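PDB 1U69: PhnB-like domain-containing protein, which is of unknown function but has a glyoxalase-type fold like that of PhnB-related proteins and has been proposed as a potential drug-resistance protein. Local coordinates for residues A[92-95]-A[96-100]. Numbering follows the deposited sequence.
Sequences RLWN and AIVDN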
ATOM      1  N   ARG A  92      12.681  -6.041  18.365  1.00 10.85           N
ATOM      2  CA  ARG A  92      13.784  -6.244  17.435  1.00 10.92           C
ATOM      3  C   ARG A  92      14.067  -4.975  16.653  1.00  9.97           C
ATOM      4  O   ARG A  92      15.224  -4.586  16.492  1.00 10.50           O
ATOM      5  CB  ARG A  92      13.506  -7.410  16.478  1.00 11.18           C
ATOM      6  CG  ARG A  92      14.687  -7.727  15.598  1.00 12.39           C
ATOM      7  CD  ARG A  92      14.406  -8.814  14.562  1.00 15.08           C
ATOM      8  NE  ARG A  92      13.640  -8.372  13.381  1.00 16.07           N
ATOM      9  CZ  ARG A  92      14.111  -7.573  12.415  1.00 17.80           C
ATOM     10  NH1 ARG A  92      15.356  -7.089  12.464  1.00 16.35           N
ATOM     11  NH2 ARG A  92      13.330  -7.270  11.376  1.00 19.61           N
ATOM     12  N   LEU A  93      13.009  -4.320  16.172  1.00 10.26           N
ATOM     13  CA  LEU A  93      13.161  -3.159  15.314  1.00 10.12           C
ATOM     14  C   LEU A  93      13.593  -1.939  16.117  1.00  9.72           C
ATOM     15  O   LEU A  93      14.481  -1.188  15.700  1.00 10.61           O
ATOM     16  CB  LEU A  93      11.857  -2.903  14.541  1.00  9.79           C
ATOM     17  CG  LEU A  93      11.503  -3.960  13.480  1.00 10.17           C
ATOM     18  CD1 LEU A  93      10.257  -3.512  12.693  1.00 10.63           C
ATOM     19  CD2 LEU A  93      12.658  -4.210  12.544  1.00 10.62           C
ATOM     20  N   TRP A  94      12.970  -1.748  17.261  1.00 10.45           N
ATOM     21  CA  TRP A  94      13.344  -0.663  18.175  1.00 10.45           C
ATOM     22  C   TRP A  94      14.831  -0.760  18.549  1.00 10.03           C
ATOM     23  O   TRP A  94      15.591   0.201  18.432  1.00 11.23           O
ATOM     24  CB  TRP A  94      12.471  -0.743  19.423  1.00 10.94           C
ATOM     25  CG  TRP A  94      12.882   0.182  20.540  1.00 11.52           C
ATOM     26  CD1 TRP A  94      13.810  -0.061  21.508  1.00 11.02           C
ATOM     27  CD2 TRP A  94      12.372   1.493  20.801  1.00 11.07           C
ATOM     28  NE1 TRP A  94      13.911   1.010  22.360  1.00 10.29           N
ATOM     29  CE2 TRP A  94      13.039   1.985  21.940  1.00 10.41           C
ATOM     30  CE3 TRP A  94      11.411   2.302  20.185  1.00 11.21           C
ATOM     31  CZ2 TRP A  94      12.775   3.242  22.482  1.00 10.90           C
ATOM     32  CZ3 TRP A  94      11.172   3.550  20.704  1.00 10.81           C
ATOM     33  CH2 TRP A  94      11.834   4.008  21.850  1.00 10.67           C
ATOM     34  N   ASN A  95      15.245  -1.943  18.964  1.00 10.54           N
ATOM     35  CA  ASN A  95      16.625  -2.146  19.378  1.00 10.54           C
ATOM     36  C   ASN A  95      17.602  -1.955  18.224  1.00 10.44           C
ATOM     37  O   ASN A  95      18.686  -1.407  18.415  1.00 10.99           O
ATOM     38  CB  ASN A  95      16.786  -3.526  19.986  1.00 10.50           C
ATOM     39  CG  ASN A  95      16.180  -3.630  21.369  1.00 10.56           C
ATOM     40  OD1 ASN A  95      16.033  -2.632  22.089  1.00 12.95           O
ATOM     41  ND2 ASN A  95      15.805  -4.848  21.747  1.00 11.68           N
ATOM     42  N   ALA A  96      17.221  -2.391  17.030  1.00 10.71           N
ATOM     43  CA  ALA A  96      18.088  -2.242  15.863  1.00 10.89           C
ATOM     44  C   ALA A  96      18.415  -0.789  15.572  1.00 11.00           C
ATOM     45  O   ALA A  96      19.581  -0.442  15.372  1.00 11.11           O
ATOM     46  CB  ALA A  96      17.457  -2.901  14.647  1.00 10.96           C
ATOM     47  N   ILE A  97      17.382   0.060  15.581  1.00 10.72           N
ATOM     48  CA  ILE A  97      17.536   1.478  15.272  1.00 11.14           C
ATOM     49  C   ILE A  97      18.333   2.163  16.381  1.00 10.47           C
ATOM     50  O   ILE A  97      19.266   2.930  16.124  1.00 11.68           O
ATOM     51  CB  ILE A  97      16.144   2.153  15.062  1.00 11.26           C
ATOM     52  CG1 ILE A  97      15.427   1.542  13.845  1.00 12.40           C
ATOM     53  CG2 ILE A  97      16.280   3.650  14.904  1.00 11.53           C
ATOM     54  CD1 ILE A  97      13.911   1.628  13.919  1.00 14.25           C
ATOM     55  N   VAL A  98      17.955   1.894  17.618  1.00  9.54           N
ATOM     56  CA  VAL A  98      18.525   2.580  18.762  1.00 10.13           C
ATOM     57  C   VAL A  98      19.976   2.141  18.980  1.00  9.99           C
ATOM     58  O   VAL A  98      20.868   2.966  19.198  1.00 10.33           O
ATOM     59  CB  VAL A  98      17.675   2.308  20.033  1.00  9.85           C
ATOM     60  CG1 VAL A  98      18.389   2.805  21.302  1.00  9.96           C
ATOM     61  CG2 VAL A  98      16.314   2.979  19.897  1.00 10.76           C
ATOM     62  N   ASP A  99      20.218   0.850  18.866  1.00 11.03           N
ATOM     63  CA  ASP A  99      21.551   0.340  19.148  1.00 10.94           C
ATOM     64  C   ASP A  99      22.580   0.789  18.118  1.00 11.94           C
ATOM     65  O   ASP A  99      23.726   0.979  18.470  1.00 11.58           O
ATOM     66  CB  ASP A  99      21.576  -1.180  19.197  1.00 10.62           C
ATOM     67  CG  ASP A  99      20.802  -1.749  20.366  1.00  9.92           C
ATOM     68  OD1 ASP A  99      20.551  -1.032  21.368  1.00 12.67           O
ATOM     69  OD2 ASP A  99      20.410  -2.935  20.336  1.00 10.12           O
ATOM     70  N   ASN A 100      22.206   0.899  16.849  1.00 12.08           N
ATOM     71  CA  ASN A 100      23.187   1.271  15.822  1.00 12.58           C
ATOM     72  C   ASN A 100      23.405   2.771  15.758  1.00 12.24           C
ATOM     73  O   ASN A 100      23.084   3.405  14.754  1.00 12.35           O
ATOM     74  CB  ASN A 100      22.804   0.741  14.438  1.00 13.32           C
ATOM     75  CG  ASN A 100      23.782   1.194  13.341  1.00 16.02           C
ATOM     76  OD1 ASN A 100      25.010   1.029  13.458  1.00 17.08           O
ATOM     77  ND2 ASN A 100      23.240   1.775  12.279  1.00 17.16           N
TER
HETATM   78  O   HOH W   1      18.385  -0.972  22.755  1.00 23.54           O
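A96 opens the last turn of helix 87-99 by giving its N-H to R92 O at 3.0 Å, while its methyl group lies close by the carbonyls of R92 and L93. One residue on, I97 N binds L93 O at 3.2 Å. The ethyl arm of I97 folds back over that same acceptor, because CG1 stands beside the backbone N (chi1 -63°), and CD1 comes within 3.4 Å of L93 O.

V98 shows how the i to i+4 spacing brings side chains as well as backbone into contact. Its N-H reaches W94 O at 3.0 Å, and its CG2 methyl sits over one face of the W94 indole. This is a CH-pi contact, with CG2 4.0 Å from the centroid of the five-membered ring and 14° off the ring normal. The indole is there because W94 CG is anti to its backbone N (chi1 171°), which swings the ring forward along the helix.

At D99 the connection is polar: a water donates to both N95 OD1 and D99 OD1, the latter at 2.6 Å, bridging the two side chains. N100 then leaves helical geometry and ends the helix.

The amphipathic helix packs its buried side against the sheet of its glyoxalase-type module: L93 and I97 meet I120 of strand 117-122, and W94, I97 and V98 touch C110 of strand 109-111. W94 NE1 is hydrogen-bonded to E104 OE1 of strand 103-104, while R92 NH1 makes a hydrogen bond to T27 O, at the end of helix 17-27.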